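Local coordinates for protein protelomerase (PDB 4F41) that probably resolves replicated telomere DNA by cutting both strands and rejoining them as closed hairpin ends, this chain being the larger part of a longer telomere resolvase, at residues Leu264-Ala269 against Leu302-Tyr307; Thr151-Tyr156 against Tyr198-Leu203; Phe164-Tyr169 against Thr208-Tyr213; Val271-Phe276 against Ser285-Ile290. The protein carries 1 engineered substitution. All coordinates share one frame; numbering follows the deposited sequence.

Contact 1: residues Leu264-Ala269 against Leu302-Tyr307. With nucleotides of chain B.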
# COMPACT_ATOMS: atom_id res chain seq x y z
N LEU A 264 2.52 7.56 -8.28
CA LEU A 264 3.80 7.25 -8.91
C LEU A 264 3.88 5.78 -9.32
O LEU A 264 4.56 5.44 -10.29
CB LEU A 264 4.97 7.59 -7.98
CG LEU A 264 5.63 8.96 -8.12
CD1 LEU A 264 4.60 10.08 -8.09
CD2 LEU A 264 6.68 9.15 -7.03
N ARG A 265 3.18 4.92 -8.59
CA ARG A 265 3.09 3.52 -8.95
C ARG A 265 2.23 3.38 -10.20
O ARG A 265 2.68 2.84 -11.22
CB ARG A 265 2.53 2.69 -7.79
CG ARG A 265 2.55 1.19 -8.00
CD ARG A 265 2.21 0.46 -6.70
NE ARG A 265 2.02 -0.97 -6.89
CZ ARG A 265 2.98 -1.88 -6.79
NH1 ARG A 265 4.22 -1.50 -6.50
NH2 ARG A 265 2.71 -3.17 -6.98
N HIS A 266 1.00 3.89 -10.13
CA HIS A 266 0.07 3.86 -11.27
C HIS A 266 0.79 4.28 -12.55
O HIS A 266 1.03 3.44 -13.43
CB HIS A 266 -1.11 4.80 -11.03
CG HIS A 266 -2.10 4.29 -10.03
ND1 HIS A 266 -3.45 4.55 -10.13
CD2 HIS A 266 -1.95 3.53 -8.92
CE1 HIS A 266 -4.09 3.97 -9.13
NE2 HIS A 266 -3.20 3.35 -8.38
N LEU A 267 1.13 5.56 -12.62
CA LEU A 267 1.92 6.13 -13.71
C LEU A 267 3.01 5.17 -14.17
O LEU A 267 3.09 4.86 -15.36
CB LEU A 267 2.53 7.47 -13.30
CG LEU A 267 3.34 8.21 -14.38
CD1 LEU A 267 2.48 8.45 -15.61
CD2 LEU A 267 3.88 9.52 -13.84
N TYR A 268 3.81 4.66 -13.22
CA TYR A 268 4.91 3.74 -13.54
C TYR A 268 4.41 2.66 -14.47
O TYR A 268 4.84 2.59 -15.63
CB TYR A 268 5.49 3.14 -12.25
CG TYR A 268 6.25 1.83 -12.42
CD1 TYR A 268 7.59 1.82 -12.80
CD2 TYR A 268 5.63 0.61 -12.17
CE1 TYR A 268 8.28 0.63 -12.94
CE2 TYR A 268 6.32 -0.58 -12.30
CZ TYR A 268 7.64 -0.57 -12.69
OH TYR A 268 8.33 -1.75 -12.83
N ALA A 269 3.45 1.88 -13.98
CA ALA A 269 2.85 0.80 -14.75
C ALA A 269 2.54 1.26 -16.16
O ALA A 269 2.98 0.63 -17.14
CB ALA A 269 1.59 0.30 -14.06
N LEU A 302 -7.07 -3.54 -12.69
CA LEU A 302 -8.11 -2.60 -13.09
C LEU A 302 -8.05 -1.30 -12.28
O LEU A 302 -8.50 -0.25 -12.74
CB LEU A 302 -9.50 -3.23 -12.93
CG LEU A 302 -10.11 -3.98 -14.11
CD1 LEU A 302 -9.11 -4.91 -14.78
CD2 LEU A 302 -11.33 -4.77 -13.65
N SER A 303 -7.48 -1.39 -11.08
CA SER A 303 -7.42 -0.25 -10.18
C SER A 303 -6.26 0.70 -10.50
O SER A 303 -6.22 1.83 -10.00
CB SER A 303 -7.31 -0.72 -8.73
OG SER A 303 -8.41 -1.55 -8.38
N TYR A 304 -5.33 0.24 -11.32
CA TYR A 304 -4.13 1.02 -11.63
C TYR A 304 -4.25 1.80 -12.94
O TYR A 304 -3.44 2.68 -13.22
CB TYR A 304 -2.90 0.11 -11.67
CG TYR A 304 -2.49 -0.41 -10.31
CD1 TYR A 304 -1.52 0.24 -9.55
CD2 TYR A 304 -3.09 -1.54 -9.77
CE1 TYR A 304 -1.16 -0.23 -8.31
CE2 TYR A 304 -2.73 -2.01 -8.53
CZ TYR A 304 -1.76 -1.36 -7.80
OH TYR A 304 -1.40 -1.83 -6.56
N MET A 305 -5.26 1.47 -13.73
CA MET A 305 -5.49 2.16 -14.99
C MET A 305 -6.27 3.45 -14.76
O MET A 305 -7.49 3.50 -14.96
CB MET A 305 -6.23 1.24 -15.96
CG MET A 305 -5.48 -0.04 -16.26
SD MET A 305 -6.39 -1.21 -17.28
CE MET A 305 -5.19 -2.53 -17.42
N THR A 306 -5.56 4.49 -14.33
CA THR A 306 -6.19 5.77 -14.02
C THR A 306 -5.71 6.87 -14.96
O THR A 306 -6.41 7.86 -15.17
CB THR A 306 -5.91 6.20 -12.56
OG1 THR A 306 -4.49 6.22 -12.33
CG2 THR A 306 -6.56 5.23 -11.59
N TYR A 307 -4.52 6.69 -15.53
CA TYR A 307 -3.95 7.70 -16.42
C TYR A 307 -3.90 7.25 -17.87
O TYR A 307 -4.15 6.09 -18.19
CB TYR A 307 -2.53 8.08 -15.98
CG TYR A 307 -2.40 8.46 -14.52
CD1 TYR A 307 -3.09 9.55 -14.00
CD2 TYR A 307 -1.57 7.74 -13.68
CE1 TYR A 307 -2.96 9.90 -12.67
CE2 TYR A 307 -1.43 8.09 -12.35
CZ TYR A 307 -2.13 9.17 -11.85
OH TYR A 307 -1.99 9.51 -10.52
P DA B 13 -6.21 2.57 -5.58
OP1 DA B 13 -5.73 3.70 -6.41
OP2 DA B 13 -7.39 1.79 -6.03
O5' DA B 13 -5.01 1.55 -5.34
C5' DA B 13 -4.90 0.89 -4.08
C4' DA B 13 -4.51 -0.57 -4.26
O4' DA B 13 -5.17 -1.36 -3.23
C3' DA B 13 -4.94 -1.20 -5.57
O3' DA B 13 -4.14 -2.34 -5.82
C2' DA B 13 -6.38 -1.61 -5.24
C1' DA B 13 -6.18 -2.15 -3.83
N9 DA B 13 -7.38 -2.07 -2.99
C8 DA B 13 -8.51 -1.32 -3.21
N7 DA B 13 -9.42 -1.46 -2.28
C5 DA B 13 -8.85 -2.36 -1.39
C6 DA B 13 -9.31 -2.92 -0.18
N6 DA B 13 -10.50 -2.65 0.37
N1 DA B 13 -8.48 -3.78 0.46
C2 DA B 13 -7.29 -4.05 -0.08
N3 DA B 13 -6.75 -3.59 -1.21
C4 DA B 13 -7.59 -2.74 -1.81
O HOH W 1 -0.31 -3.97 -6.47
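The two backbones come nearest at His266 and Tyr304, whose CA atoms are 5.1 Å apart. The CA atoms of Leu267 and Tyr307 are farther apart, 6.7 Å. Residues 264-269 are helical, while 302-307 leave a 3-10 turn, make an inverse gamma turn centred on Met305 and enter a short strand at Tyr307. His266 reaches from the helix into this bend. With chi1 at -74° its CG is anti to the carbonyl carbon, which places ND1 beside Thr306. His266 ND1 and Thr306 OG1 form a nearly straight hydrogen bond of 3.0 Å at the ring edge; either could be the donor. Tyr304 CA lies over one face, 3.9 Å from the His266 ring centroid, as a CH-pi contact. Together they probably hold the imidazole in its rotation. OP1 of DA13 of chain B also lies at the edge, 3.2 Å from His266 NE2. The His266 and Tyr304 rings meet obliquely, with planes 52° apart and CD2 of His266 3.4 Å from CD1 of Tyr304. Tyr304 CE1 packs on the extended Arg265 chain, 3.8 Å from Arg265 CD. The Tyr304 hydroxyl makes a weak hydrogen bond with O3' of DA13 of chain B, but the place of this hydroxyl is less sure. Tyr307 CE2 lies 3.6 Å from His266 CB; the Tyr307 hydroxyl bonds to Glu257. Tyrosine, histidine and arginine gathered at a DNA backbone are consistent with a telomere resolvase active site, as in tyrosine recombinases.

Contact 2: residues Thr151-Tyr156 against Tyr198-Leu203. Engineered in segment 151-156: Ala154 (natural residue Arg). With nucleotides of chain B.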
# COMPACT_ATOMS: atom_id res chain seq x y z
N THR A 151 10.97 2.42 -9.78
CA THR A 151 10.74 0.99 -9.63
C THR A 151 9.26 0.63 -9.50
O THR A 151 8.87 -0.52 -9.69
CB THR A 151 11.51 0.41 -8.42
OG1 THR A 151 11.11 1.10 -7.23
CG2 THR A 151 13.01 0.58 -8.62
N GLY A 152 8.43 1.62 -9.17
CA GLY A 152 7.00 1.40 -9.06
C GLY A 152 6.62 0.58 -7.84
O GLY A 152 5.54 -0.03 -7.81
N ARG A 153 7.49 0.55 -6.84
CA ARG A 153 7.19 -0.15 -5.60
C ARG A 153 6.44 0.76 -4.64
O ARG A 153 6.59 1.98 -4.68
CB ARG A 153 8.47 -0.66 -4.94
CG ARG A 153 9.27 -1.64 -5.80
CD ARG A 153 8.38 -2.72 -6.37
NE ARG A 153 8.28 -2.62 -7.82
CZ ARG A 153 7.48 -3.37 -8.57
NH1 ARG A 153 7.46 -3.21 -9.89
NH2 ARG A 153 6.69 -4.28 -8.01
N ALA A 154 5.62 0.16 -3.79
CA ALA A 154 4.88 0.90 -2.77
C ALA A 154 5.85 1.56 -1.80
O ALA A 154 6.94 1.04 -1.57
CB ALA A 154 3.93 -0.03 -2.03
N PRO A 155 5.46 2.72 -1.23
CA PRO A 155 6.27 3.42 -0.24
C PRO A 155 6.74 2.50 0.88
O PRO A 155 7.90 2.55 1.28
CB PRO A 155 5.30 4.47 0.32
CG PRO A 155 4.41 4.77 -0.84
CD PRO A 155 4.25 3.48 -1.59
N TYR A 156 5.84 1.65 1.37
CA TYR A 156 6.18 0.68 2.40
C TYR A 156 7.27 -0.25 1.91
O TYR A 156 8.26 -0.50 2.60
CB TYR A 156 4.94 -0.12 2.82
CG TYR A 156 5.16 -1.02 4.01
CD1 TYR A 156 5.50 -0.49 5.25
CD2 TYR A 156 5.01 -2.40 3.90
CE1 TYR A 156 5.70 -1.31 6.34
CE2 TYR A 156 5.21 -3.22 4.99
CZ TYR A 156 5.55 -2.67 6.21
OH TYR A 156 5.74 -3.49 7.30
N TYR A 198 11.17 -11.67 -8.03
CA TYR A 198 10.78 -11.61 -9.43
C TYR A 198 11.34 -10.37 -10.13
O TYR A 198 11.64 -9.37 -9.48
CB TYR A 198 9.26 -11.70 -9.59
CG TYR A 198 8.50 -10.53 -9.00
CD1 TYR A 198 7.95 -9.56 -9.83
CD2 TYR A 198 8.31 -10.41 -7.63
CE1 TYR A 198 7.24 -8.49 -9.30
CE2 TYR A 198 7.61 -9.34 -7.10
CZ TYR A 198 7.08 -8.39 -7.94
OH TYR A 198 6.38 -7.33 -7.42
N GLU A 199 11.46 -10.45 -11.45
CA GLU A 199 12.09 -9.38 -12.23
C GLU A 199 11.10 -8.27 -12.57
O GLU A 199 10.01 -8.52 -13.07
CB GLU A 199 12.70 -9.96 -13.50
CG GLU A 199 13.62 -9.01 -14.25
CD GLU A 199 14.26 -9.66 -15.46
OE1 GLU A 199 13.73 -10.68 -15.94
OE2 GLU A 199 15.31 -9.15 -15.92
N ILE A 200 11.51 -7.03 -12.30
CA ILE A 200 10.69 -5.86 -12.62
C ILE A 200 11.45 -4.88 -13.51
O ILE A 200 12.67 -4.78 -13.43
CB ILE A 200 10.24 -5.12 -11.34
CG1 ILE A 200 11.46 -4.63 -10.54
CG2 ILE A 200 9.37 -6.02 -10.48
CD1 ILE A 200 11.10 -3.76 -9.36
N PRO A 201 10.72 -4.17 -14.38
CA PRO A 201 11.33 -3.15 -15.23
C PRO A 201 11.55 -1.84 -14.48
O PRO A 201 10.79 -1.51 -13.57
CB PRO A 201 10.29 -2.95 -16.33
CG PRO A 201 9.00 -3.25 -15.66
CD PRO A 201 9.29 -4.35 -14.69
N VAL A 202 12.60 -1.11 -14.85
CA VAL A 202 12.86 0.20 -14.28
C VAL A 202 12.83 1.26 -15.37
O VAL A 202 13.03 0.95 -16.55
CB VAL A 202 14.21 0.23 -13.54
CG1 VAL A 202 14.10 -0.44 -12.18
CG2 VAL A 202 15.29 -0.43 -14.38
N LEU A 203 12.59 2.51 -14.98
CA LEU A 203 12.41 3.58 -15.95
C LEU A 203 13.70 4.37 -16.21
O LEU A 203 13.71 5.31 -16.99
CB LEU A 203 11.27 4.51 -15.52
CG LEU A 203 9.98 3.77 -15.16
CD1 LEU A 203 8.86 4.74 -14.85
CD2 LEU A 203 9.58 2.81 -16.28
P DT B 23 2.02 1.65 1.76
OP1 DT B 23 3.08 1.61 0.73
OP2 DT B 23 2.38 1.96 3.16
O5' DT B 23 0.90 2.70 1.32
C5' DT B 23 0.37 2.66 0.01
C4' DT B 23 -0.76 3.66 -0.13
O4' DT B 23 -1.80 3.33 0.83
C3' DT B 23 -0.37 5.11 0.15
O3' DT B 23 -0.96 5.95 -0.83
C2' DT B 23 -0.95 5.37 1.53
C1' DT B 23 -2.21 4.52 1.47
N1 DT B 23 -2.77 4.18 2.81
C2 DT B 23 -4.06 4.59 3.09
O2 DT B 23 -4.75 5.21 2.31
N3 DT B 23 -4.50 4.24 4.34
C4 DT B 23 -3.81 3.54 5.31
O4 DT B 23 -4.31 3.28 6.40
C5 DT B 23 -2.47 3.15 4.95
C7 DT B 23 -1.62 2.38 5.92
C6 DT B 23 -2.02 3.48 3.73
P DT B 22 1.22 -4.84 4.39
OP1 DT B 22 1.96 -6.02 3.90
OP2 DT B 22 1.40 -4.37 5.78
O5' DT B 22 1.53 -3.60 3.42
C5' DT B 22 1.23 -2.27 3.84
C4' DT B 22 0.23 -1.61 2.91
O4' DT B 22 -1.11 -1.81 3.43
C3' DT B 22 0.36 -0.10 2.79
O3' DT B 22 1.26 0.24 1.75
C2' DT B 22 -1.06 0.36 2.46
C1' DT B 22 -1.95 -0.81 2.88
N1 DT B 22 -3.00 -0.44 3.87
C2 DT B 22 -4.04 0.36 3.46
O2 DT B 22 -4.17 0.79 2.33
N3 DT B 22 -4.96 0.65 4.44
C4 DT B 22 -4.94 0.23 5.75
O4 DT B 22 -5.83 0.55 6.54
C5 DT B 22 -3.82 -0.61 6.12
C7 DT B 22 -3.69 -1.13 7.52
C6 DT B 22 -2.92 -0.90 5.17
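Arg153 lays one face of its guanidinium over CG2 and CD1 of Ile200. Ile200 CG2 is 3.4 Å from NH1 of Arg153, and Ile200 CD1 is also 3.4 Å from Arg153 NE. The two side chains come from opposite directions. The arginine chain is bent at chi2 (-49°) and again at chi3, so it folds back on its own segment. There Arg153 NE donates to Thr151 O at 2.9 Å, approaching from above the carbonyl plane. NH1 adds a weak bond to the same oxygen. NH1 is also held by Ile290 O, and Phe180 makes a cation-pi contact with the group. Tyr198 OH is 3.1 Å from Arg153 NH2, but the angle is too poor for a hydrogen bond; this hydroxyl bonds to Gln183 instead. Strand 198-201 is an outermost strand of the four-stranded antiparallel sheet in the catalytic domain. The contact joins it to the turn linking helix 140-151 to helix 155-161. Gly152, with positive phi, is the first residue past the first helix. Beside it Thr151 CG2 lies alongside Val202 CG1 at 3.9 Å, both side chains pointing the same way. Ala154, an engineered residue in place of arginine, takes the N-cap position of the second helix. The start of that helix meets the DNA backbone: Tyr156 N donates to OP1 of DT23 of chain B at 2.8 Å, with an angle of 168°. Ala154 CB is 3.3 Å from that same OP1.

Contact 3: residues Phe164-Tyr169 against Thr208-Tyr213; sequences FSPAPY and TVLAAY
Phe164 leads the first strand of the antiparallel sheet into the apolar layer between that sheet and helix 206-217, in the catalytic domain. Phe164 CB starts the contact, 3.9 Å from Leu210 CD2 and 4.0 Å from Tyr213 CD2. Phe164 CD2 makes the closest approach, 3.5 Å from Tyr213 CG, over the face of the tyrosine ring but offset toward its rim. Phe164 CE2 follows at 4.0 Å from Tyr213 CD1. At the tip, CZ has passed the helix and packs on Thr151 and Arg153. The ring pair is edge-to-face, with Phe164 giving the edge. The centroids of the Phe164 and Tyr213 rings are 4.8 Å apart and the planes stand at 59°. With CG anti to the backbone N (chi1 -175°), the Tyr213 ring lies beside Phe164. The Tyr213 hydroxyl is held by Arg217. Ile178 of the neighbouring strand also touches Phe164, which places the ring between sheet and helix. No hydrogen bond crosses between the two segments. Leu210 forks at the outer part of the contact. Its CD2 lies near Ser165 N, and Leu210 CD1 meets the proline ring obliquely, 3.6 Å from Pro166 CG.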
# COMPACT_ATOMS: atom_id res chain seq x y z
N PHE A 164 16.35 -4.89 -3.76
CA PHE A 164 16.74 -4.70 -5.16
C PHE A 164 18.10 -5.34 -5.45
O PHE A 164 19.06 -5.14 -4.71
CB PHE A 164 16.77 -3.22 -5.51
CG PHE A 164 15.43 -2.54 -5.40
CD1 PHE A 164 14.27 -3.23 -5.69
CD2 PHE A 164 15.34 -1.22 -5.00
CE1 PHE A 164 13.04 -2.61 -5.60
CE2 PHE A 164 14.11 -0.60 -4.90
CZ PHE A 164 12.96 -1.30 -5.20
N SER A 165 18.15 -6.11 -6.53
CA SER A 165 19.38 -6.78 -6.94
C SER A 165 19.47 -6.82 -8.47
O SER A 165 18.44 -6.82 -9.14
CB SER A 165 19.44 -8.19 -6.35
OG SER A 165 18.28 -8.94 -6.67
N PRO A 166 20.70 -6.85 -9.01
CA PRO A 166 20.90 -6.87 -10.47
C PRO A 166 20.22 -8.06 -11.14
O PRO A 166 20.20 -9.16 -10.59
CB PRO A 166 22.42 -7.01 -10.60
CG PRO A 166 22.96 -6.44 -9.34
CD PRO A 166 21.97 -6.79 -8.28
N ALA A 167 19.66 -7.82 -12.32
CA ALA A 167 19.03 -8.88 -13.10
C ALA A 167 19.91 -9.27 -14.28
O ALA A 167 20.29 -8.42 -15.08
CB ALA A 167 17.66 -8.44 -13.58
N PRO A 168 20.23 -10.57 -14.39
CA PRO A 168 21.08 -11.06 -15.48
C PRO A 168 20.40 -10.95 -16.84
O PRO A 168 19.19 -11.14 -16.94
CB PRO A 168 21.29 -12.54 -15.11
CG PRO A 168 20.12 -12.89 -14.26
CD PRO A 168 19.81 -11.64 -13.48
N TYR A 169 21.19 -10.65 -17.86
CA TYR A 169 20.68 -10.54 -19.23
C TYR A 169 21.56 -11.39 -20.13
O TYR A 169 22.34 -10.86 -20.92
CB TYR A 169 20.71 -9.08 -19.69
CG TYR A 169 19.84 -8.78 -20.89
CD1 TYR A 169 19.92 -7.56 -21.54
CD2 TYR A 169 18.93 -9.72 -21.36
CE1 TYR A 169 19.13 -7.27 -22.63
CE2 TYR A 169 18.13 -9.44 -22.46
CZ TYR A 169 18.24 -8.22 -23.09
OH TYR A 169 17.45 -7.94 -24.18
N THR A 208 21.92 3.09 -11.66
CA THR A 208 21.52 4.27 -10.90
C THR A 208 20.54 3.90 -9.78
O THR A 208 20.68 4.36 -8.65
CB THR A 208 20.87 5.33 -11.81
OG1 THR A 208 21.77 5.67 -12.87
CG2 THR A 208 20.53 6.58 -11.01
N VAL A 209 19.56 3.07 -10.11
CA VAL A 209 18.58 2.61 -9.13
C VAL A 209 19.24 1.83 -8.00
O VAL A 209 19.00 2.10 -6.82
CB VAL A 209 17.49 1.73 -9.79
CG1 VAL A 209 16.71 0.95 -8.74
CG2 VAL A 209 16.56 2.58 -10.64
N LEU A 210 20.08 0.86 -8.37
CA LEU A 210 20.77 0.04 -7.38
C LEU A 210 21.69 0.86 -6.49
O LEU A 210 21.76 0.64 -5.28
CB LEU A 210 21.56 -1.07 -8.08
CG LEU A 210 20.74 -2.03 -8.94
CD1 LEU A 210 21.63 -3.07 -9.59
CD2 LEU A 210 19.64 -2.69 -8.12
N ALA A 211 22.39 1.82 -7.09
CA ALA A 211 23.28 2.70 -6.34
C ALA A 211 22.49 3.57 -5.36
O ALA A 211 22.87 3.70 -4.19
CB ALA A 211 24.09 3.58 -7.29
N ALA A 212 21.40 4.15 -5.84
CA ALA A 212 20.55 5.00 -5.02
C ALA A 212 19.95 4.23 -3.85
O ALA A 212 19.86 4.74 -2.73
CB ALA A 212 19.45 5.63 -5.86
N TYR A 213 19.54 2.99 -4.11
CA TYR A 213 18.98 2.14 -3.06
C TYR A 213 20.06 1.73 -2.06
O TYR A 213 19.79 1.58 -0.87
CB TYR A 213 18.31 0.90 -3.64
CG TYR A 213 17.62 0.06 -2.60
CD1 TYR A 213 16.51 0.53 -1.91
CD2 TYR A 213 18.08 -1.22 -2.29
CE1 TYR A 213 15.88 -0.23 -0.95
CE2 TYR A 213 17.46 -1.99 -1.33
CZ TYR A 213 16.35 -1.49 -0.67
OH TYR A 213 15.72 -2.24 0.29

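Contact 4: residues Val271-Phe276 against Ser285-Ile290; sequences VAYHNF and SYFAAI
In 285-290, Tyr286 is the first residue to meet Ala272 and Tyr273. The axes of 271-275 and 285-290 are 10.3 Å apart at their closest, and their directions differ by 115°. With chi1 at -169°, Tyr286 reaches across the end of helix 263-275. Tyr286 CD2 lies at the edge of the Tyr273 ring, 4.0 Å from Tyr273 CD1. Tyr286 CE2 comes to 3.1 Å from Ala272 O, approaching obliquely. The hydroxyl end passes on to Phe276, where Tyr286 OH is 3.3 Å from Phe276 CB. Phe287 also meets Tyr273. Phe287 CE1 is 3.7 Å from Tyr273 CB, which sits near the plane of the phenylalanine ring. Phe287 also packs on Ala269 and Met305. Ile290 comes one turn after Tyr286. The tip of Ile290, CD1, rests on Ala272 CB at 3.6 Å. Its other branch, CG2, lies over one face of the Tyr286 ring near the rim, so the tyrosine is backed by its own helix. Pro201 also touches both Tyr286 and Ile290. On the first segment, Asn275 ND2 donates to Val271 O at 2.8 Å, tying its side chain to the last turn of helix. No clear hydrogen bond joins the segments. Mostly apolar and aromatic surfaces meet here, which implies that close fit, more than directed polar bonding, joins the two helices of the catalytic domain.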
# COMPACT_ATOMS: atom_id res chain seq x y z
N VAL A 271 3.68 3.76 -18.08
CA VAL A 271 4.83 3.94 -18.97
C VAL A 271 5.61 2.63 -19.08
O VAL A 271 6.24 2.37 -20.10
CB VAL A 271 5.74 5.13 -18.56
CG1 VAL A 271 5.03 6.04 -17.56
CG2 VAL A 271 7.07 4.65 -18.01
N ALA A 272 5.51 1.80 -18.05
CA ALA A 272 6.20 0.51 -18.07
C ALA A 272 5.54 -0.37 -19.12
O ALA A 272 6.17 -1.28 -19.66
CB ALA A 272 6.15 -0.15 -16.71
N TYR A 273 4.27 -0.09 -19.40
CA TYR A 273 3.55 -0.82 -20.43
C TYR A 273 3.82 -0.19 -21.79
O TYR A 273 3.69 -0.84 -22.83
CB TYR A 273 2.05 -0.83 -20.13
CG TYR A 273 1.21 -1.45 -21.21
CD1 TYR A 273 1.18 -2.83 -21.38
CD2 TYR A 273 0.45 -0.67 -22.07
CE1 TYR A 273 0.41 -3.41 -22.38
CE2 TYR A 273 -0.32 -1.23 -23.07
CZ TYR A 273 -0.34 -2.61 -23.22
OH TYR A 273 -1.10 -3.18 -24.21
N HIS A 274 4.22 1.08 -21.77
CA HIS A 274 4.39 1.84 -23.00
C HIS A 274 5.75 1.62 -23.65
O HIS A 274 5.92 1.84 -24.85
CB HIS A 274 4.17 3.33 -22.73
CG HIS A 274 4.28 4.20 -23.94
ND1 HIS A 274 5.47 4.73 -24.37
CD2 HIS A 274 3.34 4.63 -24.82
CE1 HIS A 274 5.27 5.45 -25.46
NE2 HIS A 274 3.98 5.41 -25.75
N ASN A 275 6.72 1.18 -22.86
CA ASN A 275 8.10 1.09 -23.34
C ASN A 275 8.72 -0.31 -23.25
O ASN A 275 9.84 -0.51 -23.74
CB ASN A 275 8.98 2.09 -22.60
CG ASN A 275 8.52 3.53 -22.80
OD1 ASN A 275 8.97 4.22 -23.71
ND2 ASN A 275 7.63 3.98 -21.93
N PHE A 276 8.02 -1.25 -22.64
CA PHE A 276 8.62 -2.57 -22.39
C PHE A 276 7.72 -3.76 -22.71
O PHE A 276 8.21 -4.88 -22.87
CB PHE A 276 9.09 -2.66 -20.93
CG PHE A 276 10.18 -1.69 -20.58
CD1 PHE A 276 11.46 -1.86 -21.07
CD2 PHE A 276 9.92 -0.60 -19.76
CE1 PHE A 276 12.46 -0.96 -20.76
CE2 PHE A 276 10.92 0.29 -19.44
CZ PHE A 276 12.19 0.11 -19.94
N SER A 285 -2.53 -8.29 -17.93
CA SER A 285 -1.55 -9.32 -17.61
C SER A 285 -0.19 -8.71 -17.28
O SER A 285 0.49 -9.16 -16.36
CB SER A 285 -1.41 -10.31 -18.77
OG SER A 285 -0.42 -11.28 -18.49
N TYR A 286 0.20 -7.69 -18.04
CA TYR A 286 1.50 -7.05 -17.82
C TYR A 286 1.51 -6.26 -16.51
O TYR A 286 2.48 -6.31 -15.76
CB TYR A 286 1.86 -6.14 -18.99
CG TYR A 286 3.29 -5.65 -18.95
CD1 TYR A 286 4.34 -6.51 -19.28
CD2 TYR A 286 3.60 -4.35 -18.60
CE1 TYR A 286 5.65 -6.07 -19.24
CE2 TYR A 286 4.91 -3.90 -18.56
CZ TYR A 286 5.93 -4.77 -18.88
OH TYR A 286 7.23 -4.34 -18.84
N PHE A 287 0.42 -5.54 -16.25
CA PHE A 287 0.27 -4.83 -14.98
C PHE A 287 0.36 -5.82 -13.83
O PHE A 287 1.11 -5.60 -12.88
CB PHE A 287 -1.07 -4.09 -14.92
CG PHE A 287 -1.05 -2.73 -15.56
CD1 PHE A 287 -0.18 -2.45 -16.60
CD2 PHE A 287 -1.90 -1.73 -15.12
CE1 PHE A 287 -0.17 -1.20 -17.19
CE2 PHE A 287 -1.89 -0.48 -15.70
CZ PHE A 287 -1.02 -0.21 -16.74
N ALA A 288 -0.40 -6.90 -13.92
CA ALA A 288 -0.42 -7.92 -12.88
C ALA A 288 0.93 -8.62 -12.75
O ALA A 288 1.23 -9.20 -11.71
CB ALA A 288 -1.52 -8.93 -13.15
N ALA A 289 1.73 -8.57 -13.80
CA ALA A 289 3.04 -9.19 -13.80
C ALA A 289 4.09 -8.32 -13.11
O ALA A 289 4.82 -8.79 -12.24
CB ALA A 289 3.48 -9.52 -15.22
N ILE A 290 4.14 -7.05 -13.49
CA ILE A 290 5.17 -6.15 -12.97
C ILE A 290 4.81 -5.55 -11.61
O ILE A 290 5.65 -4.93 -10.96
CB ILE A 290 5.47 -5.01 -13.96
CG1 ILE A 290 4.25 -4.10 -14.12
CG2 ILE A 290 5.92 -5.57 -15.30
CD1 ILE A 290 4.47 -2.94 -15.07

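From the N terminus, contact 2 opens first at 151-156, then contact 3 at 164-169. Contact 2 closes at 198-203 and contact 3 at 208-213, so these two loops cross. Both reach the antiparallel sheet. Contact 2 ties its last strand to the turn before helix 155-161, and contact 3 ties its first strand to helix 206-217. Contact 1 opens later, at 264-269, and closes at 302-307. The shorter loop of contact 4, from 271-276 to 285-290, lies wholly within it, and both use helix 263-275. The two halves meet through Tyr268 with Pro201 and Arg153 with Ile290. Contact 3 touches contact 2 but neither contact 1 nor contact 4.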